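PDB 7C6O: cobalamin biosynthesis protein CobN from Mycobacterium tuberculosis, which is the large, catalytic subunit of cobaltochelatase, which inserts cobalt into the corrin ring during cobalamin biosynthesis in an ATP-dependent reaction. Local coordinates for residues G188-Y196 with L241-L252. Numbering follows the deposited sequence.
Sequences GPTIAVLYY and LGGADAMVVTVL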
ATOM      1  N   GLY A 188      -9.933 -22.162 -26.323  1.00 29.18           N
ATOM      2  CA  GLY A 188     -10.137 -21.088 -25.382  1.00 26.42           C
ATOM      3  C   GLY A 188      -9.492 -19.792 -25.828  1.00 29.00           C
ATOM      4  O   GLY A 188      -9.122 -19.620 -26.994  1.00 29.30           O
ATOM      5  N   PRO A 189      -9.342 -18.851 -24.899  1.00 26.50           N
ATOM      6  CA  PRO A 189      -8.752 -17.558 -25.253  1.00 25.56           C
ATOM      7  C   PRO A 189      -7.264 -17.679 -25.542  1.00 23.70           C
ATOM      8  O   PRO A 189      -6.577 -18.576 -25.047  1.00 23.99           O
ATOM      9  CB  PRO A 189      -9.006 -16.701 -24.009  1.00 26.08           C
ATOM     10  CG  PRO A 189      -9.071 -17.688 -22.893  1.00 27.27           C
ATOM     11  CD  PRO A 189      -9.709 -18.923 -23.474  1.00 28.69           C
ATOM     12  N   THR A 190      -6.773 -16.756 -26.361  1.00 24.08           N
ATOM     13  CA  THR A 190      -5.363 -16.707 -26.726  1.00 22.46           C
ATOM     14  C   THR A 190      -4.604 -15.905 -25.675  1.00 21.88           C
ATOM     15  O   THR A 190      -4.903 -14.726 -25.452  1.00 21.06           O
ATOM     16  CB  THR A 190      -5.186 -16.090 -28.111  1.00 23.54           C
ATOM     17  OG1 THR A 190      -5.809 -16.933 -29.086  1.00 25.11           O
ATOM     18  CG2 THR A 190      -3.711 -15.942 -28.446  1.00 25.32           C
ATOM     19  N   ILE A 191      -3.629 -16.542 -25.033  1.00 19.54           N
ATOM     20  CA  ILE A 191      -2.860 -15.938 -23.952  1.00 20.42           C
ATOM     21  C   ILE A 191      -1.438 -15.732 -24.452  1.00 18.42           C
ATOM     22  O   ILE A 191      -0.696 -16.700 -24.655  1.00 19.78           O
ATOM     23  CB  ILE A 191      -2.880 -16.803 -22.684  1.00 17.04           C
ATOM     24  CG1 ILE A 191      -4.318 -17.137 -22.282  1.00 18.93           C
ATOM     25  CG2 ILE A 191      -2.142 -16.104 -21.550  1.00 17.30           C
ATOM     26  CD1 ILE A 191      -5.191 -15.924 -22.035  1.00 20.06           C
ATOM     27  N   ALA A 192      -1.053 -14.476 -24.653  1.00 17.40           N
ATOM     28  CA  ALA A 192       0.321 -14.184 -25.034  1.00 18.70           C
ATOM     29  C   ALA A 192       1.240 -14.319 -23.825  1.00 19.47           C
ATOM     30  O   ALA A 192       0.857 -13.998 -22.698  1.00 18.44           O
ATOM     31  CB  ALA A 192       0.424 -12.777 -25.621  1.00 16.88           C
ATOM     32  N   VAL A 193       2.451 -14.819 -24.062  1.00 16.16           N
ATOM     33  CA  VAL A 193       3.492 -14.905 -23.041  1.00 16.34           C
ATOM     34  C   VAL A 193       4.702 -14.135 -23.553  1.00 19.82           C
ATOM     35  O   VAL A 193       5.348 -14.553 -24.523  1.00 19.31           O
ATOM     36  CB  VAL A 193       3.860 -16.357 -22.708  1.00 14.00           C
ATOM     37  CG1 VAL A 193       4.926 -16.398 -21.617  1.00 11.01           C
ATOM     38  CG2 VAL A 193       2.622 -17.125 -22.273  1.00 16.74           C
ATOM     39  N   LEU A 194       5.016 -13.016 -22.902  1.00 17.07           N
ATOM     40  CA  LEU A 194       6.085 -12.123 -23.336  1.00 16.01           C
ATOM     41  C   LEU A 194       7.328 -12.363 -22.487  1.00 17.57           C
ATOM     42  O   LEU A 194       7.285 -12.215 -21.261  1.00 17.34           O
ATOM     43  CB  LEU A 194       5.650 -10.660 -23.238  1.00 16.53           C
ATOM     44  CG  LEU A 194       4.929 -10.027 -24.432  1.00 24.15           C
ATOM     45  CD1 LEU A 194       5.880  -9.844 -25.608  1.00 22.20           C
ATOM     46  CD2 LEU A 194       3.711 -10.845 -24.844  1.00 26.23           C
ATOM     47  N   TYR A 195       8.433 -12.725 -23.139  1.00 15.46           N
ATOM     48  CA  TYR A 195       9.689 -12.962 -22.443  1.00 17.41           C
ATOM     49  C   TYR A 195      10.829 -12.296 -23.203  1.00 16.65           C
ATOM     50  O   TYR A 195      10.660 -11.804 -24.321  1.00 18.76           O
ATOM     51  CB  TYR A 195       9.954 -14.464 -22.248  1.00 14.72           C
ATOM     52  CG  TYR A 195      10.155 -15.261 -23.519  1.00 16.29           C
ATOM     53  CD1 TYR A 195       9.077 -15.612 -24.322  1.00 16.22           C
ATOM     54  CD2 TYR A 195      11.423 -15.691 -23.898  1.00 19.03           C
ATOM     55  CE1 TYR A 195       9.257 -16.352 -25.478  1.00 18.96           C
ATOM     56  CE2 TYR A 195      11.612 -16.433 -25.051  1.00 18.34           C
ATOM     57  CZ  TYR A 195      10.526 -16.762 -25.838  1.00 19.88           C
ATOM     58  OH  TYR A 195      10.706 -17.500 -26.988  1.00 17.22           O
ATOM     59  N   TYR A 196      12.002 -12.278 -22.576  1.00 15.13           N
ATOM     60  CA  TYR A 196      13.127 -11.515 -23.096  1.00 17.91           C
ATOM     61  C   TYR A 196      13.833 -12.245 -24.232  1.00 19.22           C
ATOM     62  O   TYR A 196      14.009 -13.468 -24.200  1.00 17.98           O
ATOM     63  CB  TYR A 196      14.118 -11.203 -21.976  1.00 20.46           C
ATOM     64  CG  TYR A 196      13.788  -9.925 -21.241  1.00 21.21           C
ATOM     65  CD1 TYR A 196      13.549  -8.746 -21.938  1.00 24.64           C
ATOM     66  CD2 TYR A 196      13.698  -9.897 -19.855  1.00 24.03           C
ATOM     67  CE1 TYR A 196      13.242  -7.571 -21.276  1.00 24.12           C
ATOM     68  CE2 TYR A 196      13.388  -8.728 -19.183  1.00 22.98           C
ATOM     69  CZ  TYR A 196      13.162  -7.570 -19.899  1.00 23.82           C
ATOM     70  OH  TYR A 196      12.852  -6.401 -19.239  1.00 26.80           O
ATOM     71  N   LEU A 241       0.224  -8.865 -31.102  1.00 23.23           N
ATOM     72  CA  LEU A 241      -0.477  -8.865 -29.824  1.00 22.59           C
ATOM     73  C   LEU A 241      -1.953  -8.514 -29.957  1.00 26.87           C
ATOM     74  O   LEU A 241      -2.711  -8.746 -29.010  1.00 26.98           O
ATOM     75  CB  LEU A 241       0.199  -7.891 -28.858  1.00 21.77           C
ATOM     76  CG  LEU A 241       1.551  -8.362 -28.323  1.00 22.66           C
ATOM     77  CD1 LEU A 241       2.236  -7.261 -27.529  1.00 25.47           C
ATOM     78  CD2 LEU A 241       1.365  -9.610 -27.472  1.00 24.41           C
ATOM     79  N   GLY A 242      -2.377  -7.961 -31.094  1.00 27.90           N
ATOM     80  CA  GLY A 242      -3.793  -7.725 -31.311  1.00 30.53           C
ATOM     81  C   GLY A 242      -4.621  -8.993 -31.360  1.00 32.21           C
ATOM     82  O   GLY A 242      -5.840  -8.936 -31.166  1.00 34.25           O
ATOM     83  N   GLY A 243      -3.989 -10.136 -31.617  1.00 30.05           N
ATOM     84  CA  GLY A 243      -4.672 -11.411 -31.597  1.00 29.04           C
ATOM     85  C   GLY A 243      -4.782 -12.064 -30.241  1.00 27.93           C
ATOM     86  O   GLY A 243      -5.371 -13.142 -30.126  1.00 30.38           O
ATOM     87  N   ALA A 244      -4.234 -11.442 -29.202  1.00 24.49           N
ATOM     88  CA  ALA A 244      -4.265 -12.004 -27.862  1.00 20.57           C
ATOM     89  C   ALA A 244      -5.474 -11.492 -27.092  1.00 19.35           C
ATOM     90  O   ALA A 244      -5.904 -10.349 -27.262  1.00 21.53           O
ATOM     91  CB  ALA A 244      -2.985 -11.658 -27.098  1.00 20.33           C
ATOM     92  N   ASP A 245      -6.020 -12.358 -26.243  1.00 17.72           N
ATOM     93  CA  ASP A 245      -7.089 -11.975 -25.330  1.00 19.01           C
ATOM     94  C   ASP A 245      -6.565 -11.548 -23.966  1.00 21.39           C
ATOM     95  O   ASP A 245      -7.292 -10.891 -23.212  1.00 22.39           O
ATOM     96  CB  ASP A 245      -8.073 -13.133 -25.170  1.00 23.52           C
ATOM     97  CG  ASP A 245      -8.705 -13.531 -26.484  1.00 28.73           C
ATOM     98  OD1 ASP A 245      -9.340 -12.661 -27.118  1.00 27.36           O
ATOM     99  OD2 ASP A 245      -8.549 -14.701 -26.898  1.00 28.32           O
ATOM    100  N   ALA A 246      -5.327 -11.907 -23.640  1.00 19.01           N
ATOM    101  CA  ALA A 246      -4.664 -11.461 -22.423  1.00 18.05           C
ATOM    102  C   ALA A 246      -3.173 -11.709 -22.595  1.00 18.43           C
ATOM    103  O   ALA A 246      -2.756 -12.526 -23.421  1.00 17.84           O
ATOM    104  CB  ALA A 246      -5.200 -12.183 -21.181  1.00 13.80           C
ATOM    105  N   MET A 247      -2.374 -10.992 -21.807  1.00 15.79           N
ATOM    106  CA  MET A 247      -0.920 -11.082 -21.861  1.00 19.12           C
ATOM    107  C   MET A 247      -0.369 -11.410 -20.484  1.00 17.17           C
ATOM    108  O   MET A 247      -0.697 -10.730 -19.506  1.00 16.38           O
ATOM    109  CB  MET A 247      -0.287  -9.770 -22.330  1.00 24.25           C
ATOM    110  CG  MET A 247      -0.598  -9.346 -23.742  1.00 31.68           C
ATOM    111  SD  MET A 247       0.043  -7.680 -24.021  1.00 31.96           S
ATOM    112  CE  MET A 247       1.783  -7.943 -23.684  1.00 26.16           C
ATOM    113  N   VAL A 248       0.479 -12.432 -20.412  1.00 14.46           N
ATOM    114  CA  VAL A 248       1.350 -12.651 -19.261  1.00 15.44           C
ATOM    115  C   VAL A 248       2.737 -12.150 -19.641  1.00 16.94           C
ATOM    116  O   VAL A 248       3.336 -12.635 -20.607  1.00 17.76           O
ATOM    117  CB  VAL A 248       1.393 -14.129 -18.847  1.00 13.92           C
ATOM    118  CG1 VAL A 248       2.315 -14.303 -17.652  1.00 14.21           C
ATOM    119  CG2 VAL A 248      -0.003 -14.637 -18.521  1.00 13.01           C
ATOM    120  N   VAL A 249       3.250 -11.177 -18.893  1.00 16.20           N
ATOM    121  CA  VAL A 249       4.528 -10.552 -19.207  1.00 15.72           C
ATOM    122  C   VAL A 249       5.544 -10.938 -18.143  1.00 17.83           C
ATOM    123  O   VAL A 249       5.214 -11.040 -16.955  1.00 18.55           O
ATOM    124  CB  VAL A 249       4.404  -9.020 -19.335  1.00 15.81           C
ATOM    125  CG1 VAL A 249       3.438  -8.669 -20.453  1.00 17.05           C
ATOM    126  CG2 VAL A 249       3.960  -8.393 -18.021  1.00 18.19           C
ATOM    127  N   THR A 250       6.779 -11.177 -18.581  1.00 18.14           N
ATOM    128  CA  THR A 250       7.894 -11.451 -17.683  1.00 17.28           C
ATOM    129  C   THR A 250       9.010 -10.431 -17.867  1.00 18.21           C
ATOM    130  O   THR A 250      10.149 -10.676 -17.455  1.00 21.48           O
ATOM    131  CB  THR A 250       8.426 -12.871 -17.892  1.00 20.31           C
ATOM    132  OG1 THR A 250       9.002 -12.984 -19.199  1.00 20.97           O
ATOM    133  CG2 THR A 250       7.302 -13.886 -17.758  1.00 19.87           C
ATOM    134  N   VAL A 251       8.701  -9.291 -18.477  1.00 17.49           N
ATOM    135  CA  VAL A 251       9.680  -8.251 -18.744  1.00 17.06           C
ATOM    136  C   VAL A 251       9.393  -7.052 -17.842  1.00 18.86           C
ATOM    137  O   VAL A 251       8.355  -6.970 -17.186  1.00 17.84           O
ATOM    138  CB  VAL A 251       9.685  -7.841 -20.230  1.00 15.89           C
ATOM    139  CG1 VAL A 251      10.008  -9.045 -21.103  1.00 16.95           C
ATOM    140  CG2 VAL A 251       8.337  -7.246 -20.616  1.00 18.82           C
ATOM    141  N   LEU A 252      10.333  -6.108 -17.822  1.00 19.58           N
ATOM    142  CA  LEU A 252      10.218  -4.914 -16.997  1.00 20.94           C
ATOM    143  C   LEU A 252       9.091  -4.011 -17.496  1.00 17.84           C
ATOM    144  O   LEU A 252       8.537  -4.195 -18.584  1.00 17.17           O
ATOM    145  CB  LEU A 252      11.541  -4.145 -16.985  1.00 24.08           C
ATOM    146  CG  LEU A 252      12.569  -4.450 -15.891  1.00 29.54           C
ATOM    147  CD1 LEU A 252      12.530  -5.903 -15.455  1.00 32.62           C
ATOM    148  CD2 LEU A 252      13.962  -4.081 -16.381  1.00 33.89           C
TER
HETATM  149  O   HOH W   1      11.745 -13.147 -19.638  1.00 16.96           O
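Strands 190-196 and 246-249 are parallel neighbours in the middle of a mixed sheet, with strand 221-227 on the far side of 190-196 and strand 283-289 beyond 246-249. The backbone bonds to 246-249 are made by A192 and L194: A192 N binds A246 O and A192 O takes V248 N (2.8 Å), while L194 N binds V248 O. On one face, CD2 of L194 rests against CD2 of L241 and CE of M247, both at 3.7 Å; a bend about chi3 (59°) turns the M247 methyl along the strand to meet it. On the other face I191 reaches A246 with CD1 and V248 with CG2, and A353 of helix 343-361 packs over I191 and V248. Polar side chains close both ends. D245 OD2 receives T190 N through its anti lone pair (2.8 Å), and T190 O accepts D245 N in return. At the far end L194 O accepts both T250 N and, in the carbonyl plane on a lone pair, T250 OG1 (2.8 Å); the same hydroxyl accepts from a water that takes Y196 N. CG1 of V251 sits over the centre of the Y196 ring, 3.5 Å from its centroid, and the N-H of L252 points almost straight at Y196 OH (N-H...O 171°), with N and OH 2.9 Å apart. D245 OD2 and Y196 OH thus each accept a backbone N-H beyond the last regular strand bonds, while T250 OG1 doubles the grip on L194 O.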